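Local coordinates for protein digeranylgeranylglycerophospholipid reductase (Sulfolobus acidocaldarius, PDB 4OPC) that reduces the double bonds of the geranylgeranyl chains of archaeal membrane lipids, using a bound FAD cofactor, to give saturated archaeols, at residues A[64-69]-A[103-108]; A[78-81]-A[86-89]; A[209-212]-A[216-219]. All coordinates share one frame; numbering follows the deposited sequence.

Interaction 1 (A[64-69]-A[103-108]); sequences YPKGEE and NQRVLK
Arg-105 reaches out from helix 99-112 and turns the edge of its guanidinium to two acceptors of the loop 64-69. Arg-105 NH1 carries both bonds: one to the backbone O of Tyr-64 (2.7 Å, nearly straight at 170°), the other to OE1 of Glu-69 (3.1 Å), a salt bridge. The Tyr-64 oxygen sits exactly in the guanidinium plane, yet the donor stands well above the plane of that carbonyl. Glu-69 crosses the arginine at about a right angle, but the two flat groups are only 18° from coplanar, and OE1 offers its syn lone pair. Glu-69 OE2 meets the aliphatic shaft instead, a tight 2.9 Å from Arg-105 CD. With CG of Arg-105 anti to the backbone N (chi1 175°), the extended chain carries the guanidinium to the loop, NE staying paired with Glu-109 of its own helix. This loop leads from helix 54-60 into strand 70-80; helix 99-112 packs on helix 16-25 of the Rossmann-type FAD-binding fold, Asn-103 ND2 bonding to Gly-14 O. The side chain of FAD-binding Phe-16 is about 7 Å from that of Pro-65. Lys-66 also crosses Arg-105 roughly perpendicularly and rests CE over the centre of one guanidinium face, 3.7 Å from Arg-105 CZ. Lys-66 NZ lies 4.0 Å from Arg-105 NE, a proximity of like charges that Glu-69 and Glu-109 probably moderate. OE1 of Glu-69 has a second donor, the backbone N of Lys-66 (3.0 Å), which comes from above the carboxylate plane.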
loop_
_atom_site.group_PDB
_atom_site.type_symbol
_atom_site.label_atom_id
_atom_site.label_comp_id
_atom_site.label_asym_id
_atom_site.label_seq_id
_atom_site.Cartn_x
_atom_site.Cartn_y
_atom_site.Cartn_z
ATOM N N TYR A 64 1.085 12.875 15.133
ATOM C CA TYR A 64 2.245 12.089 15.493
ATOM C C TYR A 64 1.845 10.994 16.479
ATOM O O TYR A 64 1.154 11.268 17.458
ATOM C CB TYR A 64 3.256 13.023 16.145
ATOM C CG TYR A 64 4.696 12.716 15.854
ATOM C CD1 TYR A 64 5.180 12.702 14.552
ATOM C CD2 TYR A 64 5.584 12.479 16.888
ATOM C CE1 TYR A 64 6.507 12.439 14.295
ATOM C CE2 TYR A 64 6.898 12.217 16.642
ATOM C CZ TYR A 64 7.361 12.198 15.351
ATOM O OH TYR A 64 8.687 11.928 15.132
ATOM N N PRO A 65 2.274 9.749 16.225
ATOM C CA PRO A 65 2.024 8.619 17.129
ATOM C C PRO A 65 2.646 8.881 18.500
ATOM O O PRO A 65 3.770 9.383 18.563
ATOM C CB PRO A 65 2.761 7.465 16.452
ATOM C CG PRO A 65 2.882 7.874 15.021
ATOM C CD PRO A 65 3.044 9.347 15.036
ATOM N N LYS A 66 1.934 8.553 19.576
ATOM C CA LYS A 66 2.439 8.804 20.927
ATOM C C LYS A 66 1.916 7.789 21.938
ATOM O O LYS A 66 0.889 7.159 21.719
ATOM C CB LYS A 66 2.055 10.216 21.369
ATOM C CG LYS A 66 0.564 10.473 21.322
ATOM C CD LYS A 66 0.193 11.810 21.942
ATOM C CE LYS A 66 -1.307 12.056 21.843
ATOM N NZ LYS A 66 -2.102 10.889 22.330
ATOM N N GLY A 67 2.617 7.646 23.061
ATOM C CA GLY A 67 2.175 6.751 24.115
ATOM C C GLY A 67 2.149 5.294 23.700
ATOM O O GLY A 67 3.078 4.817 23.056
ATOM N N GLU A 68 1.086 4.580 24.070
ATOM C CA GLU A 68 0.969 3.169 23.714
ATOM C C GLU A 68 0.908 2.982 22.178
ATOM O O GLU A 68 1.065 1.864 21.680
ATOM C CB GLU A 68 -0.234 2.498 24.413
ATOM C CG GLU A 68 -0.116 2.281 25.942
ATOM C CD GLU A 68 -1.345 1.565 26.544
ATOM O OE1 GLU A 68 -2.031 0.832 25.800
ATOM O OE2 GLU A 68 -1.635 1.740 27.756
ATOM N N GLU A 69 0.699 4.073 21.436
ATOM C CA GLU A 69 0.626 4.020 19.968
ATOM C C GLU A 69 1.974 3.805 19.298
ATOM O O GLU A 69 2.047 3.235 18.212
ATOM C CB GLU A 69 0.041 5.315 19.400
ATOM C CG GLU A 69 -1.367 5.619 19.824
ATOM C CD GLU A 69 -1.729 7.065 19.604
ATOM O OE1 GLU A 69 -0.942 7.798 18.959
ATOM O OE2 GLU A 69 -2.803 7.463 20.091
ATOM N N ASN A 103 -4.856 4.411 14.698
ATOM C CA ASN A 103 -5.973 4.565 13.770
ATOM C C ASN A 103 -7.229 5.052 14.505
ATOM O O ASN A 103 -7.918 5.972 14.037
ATOM C CB ASN A 103 -6.207 3.200 13.102
ATOM C CG ASN A 103 -6.984 3.269 11.802
ATOM O OD1 ASN A 103 -6.780 2.421 10.932
ATOM N ND2 ASN A 103 -7.892 4.229 11.664
ATOM N N GLN A 104 -7.521 4.453 15.654
ATOM C CA GLN A 104 -8.695 4.853 16.421
ATOM C C GLN A 104 -8.563 6.269 16.958
ATOM O O GLN A 104 -9.558 7.003 17.042
ATOM C CB GLN A 104 -8.989 3.843 17.534
ATOM C CG GLN A 104 -9.536 2.518 16.978
ATOM C CD GLN A 104 -9.420 1.358 17.941
ATOM O OE1 GLN A 104 -9.581 1.515 19.155
ATOM N NE2 GLN A 104 -9.142 0.174 17.402
ATOM N N ARG A 105 -7.352 6.668 17.334
ATOM C CA ARG A 105 -7.151 8.028 17.828
ATOM C C ARG A 105 -7.366 9.051 16.715
ATOM O O ARG A 105 -7.991 10.092 16.937
ATOM C CB ARG A 105 -5.765 8.197 18.459
ATOM C CG ARG A 105 -5.446 9.630 18.901
ATOM C CD ARG A 105 -3.937 9.853 18.795
ATOM N NE ARG A 105 -3.578 11.247 18.603
ATOM C CZ ARG A 105 -2.358 11.650 18.281
ATOM N NH1 ARG A 105 -1.386 10.754 18.113
ATOM N NH2 ARG A 105 -2.107 12.942 18.122
ATOM N N VAL A 106 -6.857 8.764 15.523
ATOM C CA VAL A 106 -7.107 9.622 14.367
ATOM C C VAL A 106 -8.607 9.776 14.144
ATOM O O VAL A 106 -9.103 10.884 13.980
ATOM C CB VAL A 106 -6.429 9.081 13.096
ATOM C CG1 VAL A 106 -6.833 9.890 11.872
ATOM C CG2 VAL A 106 -4.911 9.096 13.267
ATOM N N LEU A 107 -9.335 8.665 14.190
ATOM C CA LEU A 107 -10.784 8.714 14.005
ATOM C C LEU A 107 -11.485 9.495 15.106
ATOM O O LEU A 107 -12.380 10.286 14.822
ATOM C CB LEU A 107 -11.358 7.308 13.920
ATOM C CG LEU A 107 -11.026 6.561 12.637
ATOM C CD1 LEU A 107 -11.434 5.108 12.806
ATOM C CD2 LEU A 107 -11.749 7.196 11.471
ATOM N N LYS A 108 -11.088 9.286 16.358
ATOM C CA LYS A 108 -11.717 10.001 17.464
ATOM C C LYS A 108 -11.458 11.501 17.362
ATOM O O LYS A 108 -12.332 12.311 17.671
ATOM C CB LYS A 108 -11.253 9.438 18.804
ATOM C CG LYS A 108 -11.841 8.055 19.093
ATOM C CD LYS A 108 -11.336 7.466 20.400
ATOM C CE LYS A 108 -11.747 6.004 20.528
ATOM N NZ LYS A 108 -11.038 5.313 21.644
#

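Interaction 2 (A[78-81]-A[86-89]); sequences KLYS and TVWT
Leu-79 and Trp-88 form an antiparallel hydrogen-bonded pair in the hairpin of strands 70-80 and 87-97: Leu-79 N reaches Trp-88 O at 2.8 Å, and Trp-88 N returns a bond of the same length to Leu-79 O. Nearer the turn, Ser-81 N bonds to Thr-86 O. Ser-81 OG accepts from Thr-86 N at 3.1 Å and also pairs with Asp-83 in the turn.

Side-chain polarity enters at the non-hydrogen-bonded pair Lys-78 and Thr-89. The two side chains run alongside each other in the same direction, and the lysine chain, bent at chi2 (-83°), brings NZ to Thr-89 OG1 at 3.0 Å; Lys-78 also makes a cation-pi contact with Tyr-202.

Apolar contacts fall on both faces. Beside Lys-78, Val-87 places CG2 over the Tyr-80 ring, 3.8 Å from its centroid and shifted toward the rim, a CH-pi contact. On the other face, Leu-79 CD2 approaches Trp-88 CE3 at 4.2 Å, and Leu-79 touches the bound lipid.

The chemistry is thus divided between the faces: the lysine-threonine bond shares one with Tyr-80 and Val-87, while on the other Leu-79 meets the lipid and Trp-88 turns off toward helix 374-383.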
loop_
_atom_site.group_PDB
_atom_site.type_symbol
_atom_site.label_atom_id
_atom_site.label_comp_id
_atom_site.label_asym_id
_atom_site.label_seq_id
_atom_site.Cartn_x
_atom_site.Cartn_y
_atom_site.Cartn_z
ATOM N N LYS A 78 17.719 -3.624 7.917
ATOM C CA LYS A 78 18.774 -4.544 7.511
ATOM C C LYS A 78 18.165 -5.521 6.515
ATOM O O LYS A 78 17.219 -6.238 6.842
ATOM C CB LYS A 78 19.323 -5.295 8.726
ATOM C CG LYS A 78 19.926 -4.413 9.815
ATOM C CD LYS A 78 21.354 -4.027 9.530
ATOM C CE LYS A 78 21.953 -3.283 10.715
ATOM N NZ LYS A 78 23.378 -2.926 10.472
ATOM N N LEU A 79 18.696 -5.532 5.293
ATOM C CA LEU A 79 18.200 -6.387 4.225
ATOM C C LEU A 79 19.162 -7.555 4.018
ATOM O O LEU A 79 20.341 -7.336 3.728
ATOM C CB LEU A 79 18.069 -5.572 2.936
ATOM C CG LEU A 79 17.624 -6.340 1.701
ATOM C CD1 LEU A 79 16.177 -6.722 1.864
ATOM C CD2 LEU A 79 17.824 -5.501 0.448
ATOM N N TYR A 80 18.665 -8.780 4.164
ATOM C CA TYR A 80 19.497 -9.978 4.132
ATOM C C TYR A 80 19.382 -10.743 2.821
ATOM O O TYR A 80 18.285 -10.987 2.317
ATOM C CB TYR A 80 19.084 -10.933 5.254
ATOM C CG TYR A 80 19.386 -10.473 6.657
ATOM C CD1 TYR A 80 18.674 -9.430 7.238
ATOM C CD2 TYR A 80 20.328 -11.119 7.428
ATOM C CE1 TYR A 80 18.943 -9.011 8.524
ATOM C CE2 TYR A 80 20.601 -10.712 8.722
ATOM C CZ TYR A 80 19.901 -9.660 9.268
ATOM O OH TYR A 80 20.175 -9.259 10.563
ATOM N N SER A 81 20.527 -11.147 2.279
ATOM C CA SER A 81 20.547 -12.034 1.122
ATOM C C SER A 81 19.987 -13.412 1.505
ATOM O O SER A 81 19.963 -13.775 2.684
ATOM C CB SER A 81 21.984 -12.187 0.631
ATOM O OG SER A 81 22.768 -12.825 1.624
ATOM N N THR A 86 25.201 -11.670 3.134
ATOM C CA THR A 86 25.319 -10.250 2.855
ATOM C C THR A 86 24.114 -9.496 3.407
ATOM O O THR A 86 22.969 -9.815 3.084
ATOM C CB THR A 86 25.443 -9.967 1.342
ATOM O OG1 THR A 86 26.503 -10.754 0.782
ATOM C CG2 THR A 86 25.737 -8.497 1.115
ATOM N N VAL A 87 24.386 -8.496 4.242
ATOM C CA VAL A 87 23.346 -7.643 4.802
ATOM C C VAL A 87 23.585 -6.211 4.349
ATOM O O VAL A 87 24.661 -5.656 4.568
ATOM C CB VAL A 87 23.346 -7.685 6.338
ATOM C CG1 VAL A 87 22.300 -6.725 6.896
ATOM C CG2 VAL A 87 23.069 -9.093 6.823
ATOM N N TRP A 88 22.589 -5.634 3.689
ATOM C CA TRP A 88 22.618 -4.231 3.310
ATOM C C TRP A 88 21.877 -3.405 4.354
ATOM O O TRP A 88 20.760 -3.748 4.756
ATOM C CB TRP A 88 21.976 -4.032 1.938
ATOM C CG TRP A 88 22.840 -4.452 0.771
ATOM C CD1 TRP A 88 24.104 -4.979 0.821
ATOM C CD2 TRP A 88 22.491 -4.381 -0.617
ATOM N NE1 TRP A 88 24.560 -5.231 -0.455
ATOM C CE2 TRP A 88 23.592 -4.866 -1.353
ATOM C CE3 TRP A 88 21.358 -3.938 -1.311
ATOM C CZ2 TRP A 88 23.584 -4.939 -2.746
ATOM C CZ3 TRP A 88 21.355 -4.008 -2.694
ATOM C CH2 TRP A 88 22.461 -4.502 -3.395
ATOM N N THR A 89 22.484 -2.316 4.800
ATOM C CA THR A 89 21.838 -1.447 5.768
ATOM C C THR A 89 21.381 -0.154 5.111
ATOM O O THR A 89 22.187 0.557 4.504
ATOM C CB THR A 89 22.779 -1.117 6.933
ATOM O OG1 THR A 89 23.164 -2.328 7.588
ATOM C CG2 THR A 89 22.084 -0.209 7.936
#

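Interaction 3 (A[209-212]-A[216-219]). With PGT ((1S)-2-{[{[(2R)-2,3-dihydroxypropyl]oxy}(hydroxy)phosphoryl]oxy}-1-[(palmitoyloxy)methyl]ethyl stearate), chain C.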
loop_
_atom_site.group_PDB
_atom_site.type_symbol
_atom_site.label_atom_id
_atom_site.label_comp_id
_atom_site.label_asym_id
_atom_site.label_seq_id
_atom_site.Cartn_x
_atom_site.Cartn_y
_atom_site.Cartn_z
ATOM N N GLN A 209 13.697 -16.634 -2.300
ATOM C CA GLN A 209 12.693 -17.114 -3.239
ATOM C C GLN A 209 12.162 -18.509 -2.922
ATOM O O GLN A 209 11.121 -18.913 -3.449
ATOM C CB GLN A 209 13.231 -17.030 -4.672
ATOM C CG GLN A 209 13.641 -15.625 -5.074
ATOM C CD GLN A 209 12.596 -14.556 -4.730
ATOM O OE1 GLN A 209 11.386 -14.797 -4.772
ATOM N NE2 GLN A 209 13.071 -13.366 -4.389
ATOM N N GLU A 210 12.860 -19.250 -2.066
ATOM C CA GLU A 210 12.404 -20.574 -1.661
ATOM C C GLU A 210 11.451 -20.515 -0.470
ATOM O O GLU A 210 10.466 -21.254 -0.418
ATOM C CB GLU A 210 13.588 -21.476 -1.320
ATOM C CG GLU A 210 14.426 -21.855 -2.516
ATOM C CD GLU A 210 15.589 -22.755 -2.146
ATOM O OE1 GLU A 210 15.690 -23.139 -0.959
ATOM O OE2 GLU A 210 16.401 -23.072 -3.041
ATOM N N THR A 211 11.743 -19.647 0.494
ATOM C CA THR A 211 10.945 -19.595 1.716
ATOM C C THR A 211 9.843 -18.530 1.680
ATOM O O THR A 211 8.932 -18.561 2.503
ATOM C CB THR A 211 11.837 -19.340 2.934
ATOM O OG1 THR A 211 12.417 -18.042 2.805
ATOM C CG2 THR A 211 12.950 -20.390 3.019
ATOM N N SER A 212 9.937 -17.595 0.735
ATOM C CA SER A 212 8.922 -16.550 0.556
ATOM C C SER A 212 8.878 -16.134 -0.913
ATOM O O SER A 212 9.182 -14.990 -1.254
ATOM C CB SER A 212 9.226 -15.339 1.446
ATOM O OG SER A 212 10.600 -14.972 1.389
ATOM N N TYR A 216 8.954 -11.641 0.710
ATOM C CA TYR A 216 10.066 -11.736 1.637
ATOM C C TYR A 216 9.560 -12.087 3.023
ATOM O O TYR A 216 8.360 -12.010 3.295
ATOM C CB TYR A 216 10.904 -10.454 1.668
ATOM C CG TYR A 216 10.217 -9.146 2.019
ATOM C CD1 TYR A 216 9.865 -8.844 3.335
ATOM C CD2 TYR A 216 10.001 -8.164 1.050
ATOM C CE1 TYR A 216 9.287 -7.621 3.673
ATOM C CE2 TYR A 216 9.422 -6.937 1.383
ATOM C CZ TYR A 216 9.076 -6.675 2.693
ATOM O OH TYR A 216 8.518 -5.466 3.049
ATOM N N TRP A 217 10.488 -12.502 3.882
ATOM C CA TRP A 217 10.244 -12.665 5.306
ATOM C C TRP A 217 10.668 -11.398 6.021
ATOM O O TRP A 217 11.565 -10.678 5.557
ATOM C CB TRP A 217 11.060 -13.831 5.863
ATOM C CG TRP A 217 10.382 -15.167 5.806
ATOM C CD1 TRP A 217 10.370 -16.042 4.749
ATOM C CD2 TRP A 217 9.655 -15.799 6.863
ATOM N NE1 TRP A 217 9.663 -17.172 5.089
ATOM C CE2 TRP A 217 9.214 -17.046 6.380
ATOM C CE3 TRP A 217 9.334 -15.429 8.171
ATOM C CZ2 TRP A 217 8.468 -17.926 7.164
ATOM C CZ3 TRP A 217 8.602 -16.306 8.947
ATOM C CH2 TRP A 217 8.186 -17.542 8.445
ATOM N N TRP A 218 10.044 -11.125 7.163
ATOM C CA TRP A 218 10.463 -9.975 7.943
ATOM C C TRP A 218 10.440 -10.232 9.430
ATOM O O TRP A 218 9.747 -11.129 9.912
ATOM C CB TRP A 218 9.616 -8.746 7.612
ATOM C CG TRP A 218 8.204 -8.756 8.132
ATOM C CD1 TRP A 218 7.789 -8.408 9.387
ATOM C CD2 TRP A 218 7.015 -9.066 7.387
ATOM N NE1 TRP A 218 6.420 -8.515 9.479
ATOM C CE2 TRP A 218 5.922 -8.909 8.263
ATOM C CE3 TRP A 218 6.775 -9.478 6.069
ATOM C CZ2 TRP A 218 4.605 -9.132 7.858
ATOM C CZ3 TRP A 218 5.480 -9.708 5.672
ATOM C CH2 TRP A 218 4.405 -9.529 6.562
ATOM N N TYR A 219 11.187 -9.401 10.153
ATOM C CA TYR A 219 11.314 -9.468 11.600
ATOM C C TYR A 219 11.388 -8.000 12.025
ATOM O O TYR A 219 12.439 -7.363 11.901
ATOM C CB TYR A 219 12.586 -10.266 11.940
ATOM C CG TYR A 219 12.930 -10.462 13.403
ATOM C CD1 TYR A 219 13.551 -9.455 14.131
ATOM C CD2 TYR A 219 12.705 -11.684 14.032
ATOM C CE1 TYR A 219 13.912 -9.644 15.453
ATOM C CE2 TYR A 219 13.066 -11.886 15.362
ATOM C CZ TYR A 219 13.670 -10.858 16.061
ATOM O OH TYR A 219 14.044 -11.018 17.378
HETATM C C48 PGT C . 8.817 -8.258 -3.947
HETATM C C47 PGT C . 7.482 -7.584 -4.189
HETATM C C46 PGT C . 6.514 -7.981 -3.094
HETATM C C45 PGT C . 7.112 -7.636 -1.744
HETATM C C44 PGT C . 6.020 -7.408 -0.720
HETATM C C43 PGT C . 5.942 -8.591 0.227
HETATM C C42 PGT C . 4.738 -8.408 1.124
HETATM C C41 PGT C . 5.006 -7.222 2.017
HETATM C C40 PGT C . 4.244 -7.358 3.312
HETATM C C39 PGT C . 5.035 -6.627 4.373
HETATM C C38 PGT C . 5.238 -5.194 3.953
HETATM C C37 PGT C . 6.173 -4.528 4.933
HETATM C C36 PGT C . 6.280 -3.069 4.563
HETATM C C35 PGT C . 7.441 -2.420 5.280
HETATM C C34 PGT C . 7.472 -0.947 4.923
HETATM C C33 PGT C . 8.779 -0.302 5.332
HETATM C C32 PGT C . 8.556 1.115 5.823
HETATM C C31 PGT C . 8.411 2.112 4.684
HETATM O O31 PGT C . 7.425 2.824 4.669
HETATM O O2 PGT C . 9.374 2.221 3.650
HETATM C C2 PGT C . 10.296 3.292 3.740
HETATM C C1 PGT C . 9.736 4.610 3.246
HETATM O O3P PGT C . 8.335 4.687 3.067
HETATM P P PGT C . 7.781 4.945 1.604
HETATM O O1P PGT C . 8.641 4.083 0.706
HETATM O O2P PGT C . 6.317 4.551 1.476
HETATM O O4P PGT C . 7.920 6.464 1.147
HETATM C C4 PGT C . 8.740 7.395 1.822
HETATM C C5 PGT C . 8.778 8.718 1.091
HETATM O O5 PGT C . 8.319 9.740 1.947
HETATM C C6 PGT C . 7.904 8.642 -0.138
HETATM O O6 PGT C . 6.728 9.401 0.028
HETATM C C3 PGT C . 11.513 3.061 2.862
HETATM O O3 PGT C . 12.298 1.966 3.267
HETATM C C11 PGT C . 12.899 1.302 2.180
HETATM O O11 PGT C . 13.424 1.946 1.293
HETATM C C12 PGT C . 12.881 -0.212 2.111
HETATM C C13 PGT C . 13.947 -0.715 1.161
HETATM C C14 PGT C . 13.879 -2.227 1.101
HETATM C C15 PGT C . 13.092 -2.669 -0.113
HETATM C C16 PGT C . 13.144 -4.177 -0.250
HETATM C C17 PGT C . 13.556 -4.525 -1.664
HETATM C C18 PGT C . 13.925 -5.989 -1.764
HETATM C C19 PGT C . 14.619 -6.250 -3.087
HETATM C C20 PGT C . 16.008 -5.642 -3.096
HETATM C C21 PGT C . 17.036 -6.724 -3.359
HETATM C C22 PGT C . 18.214 -6.162 -4.125
HETATM C C23 PGT C . 18.882 -7.288 -4.884
HETATM C C24 PGT C . 19.883 -6.733 -5.872
HETATM C C25 PGT C . 19.595 -7.280 -7.254
HETATM C C26 PGT C . 19.451 -6.136 -8.236
#
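The backbone O of Thr-211 receives the indole NE1 of Trp-217 at 3.0 Å. The bond is bent, 144° at the hydrogen, and the donor stands far above the carbonyl plane, so neither lone pair is met squarely. The oxygen lies near the edge of the indole, tilted somewhat from the ring plane. Thr-211 and Trp-217 cross at about a right angle, with Thr-211 OG1 3.5 Å from Trp-217 CD1; that hydroxyl is hydrogen-bonded to Tyr-253, whose ring stacks on Trp-217. Ser-212 OG likewise comes to 3.5 Å from Trp-217 CD1, near the ring plane, and lies 3.3 Å from Tyr-216 CA. Its hydrogen bond is to Asp-208 O within the loop. A leucine in place of Trp-217 would probably leave the Thr-211 carbonyl without its indole donor and open a gap beside Tyr-253. Tyr-216 CG sits between the backbone N and the carbonyl carbon (chi1 58°), which turns the ring to the lipid: PGT C43 lies over one face, 4.0 Å above the plane and off toward the rim. Tyr-216 OH bonds to His-298 O and touches PGT C37 at 3.2 Å. PGT C39, of the same acyl chain, lies over one face of the Trp-218 ring, 3.4 Å from Trp-218 CZ3; the indole N of Trp-218 bonds to Asn-228, and the residue also touches the reduced flavin cofactor. Strand 216-221 thus alternates its aromatic side chains, Trp-217 packing toward helix 242-253 while Tyr-216 and Trp-218 line the hydrocarbon pocket, as befits a lipid-binding site beside the flavin in a geranylgeranyl reductase.

Along the chain, interaction 2 is nested inside the loop closed by interaction 1, and interaction 3 follows both. Interactions 2 and 3 lie close, centres about 13 Å apart and nearest atoms about 6 Å, and both reach the same mixed sheet: strands 70-80 and 216-221 flank strand 202-206 in it. Both contribute to the lipid pocket. Interaction 1 is remote, its centre about 32 Å from that of interaction 2 and about 30 Å from that of interaction 3, on the loop entering strand 70-80 and the helix that follows strand 87-97. The hairpin strands therefore run from the neighbourhood of the FAD-binding residues to the lipid's acyl chains.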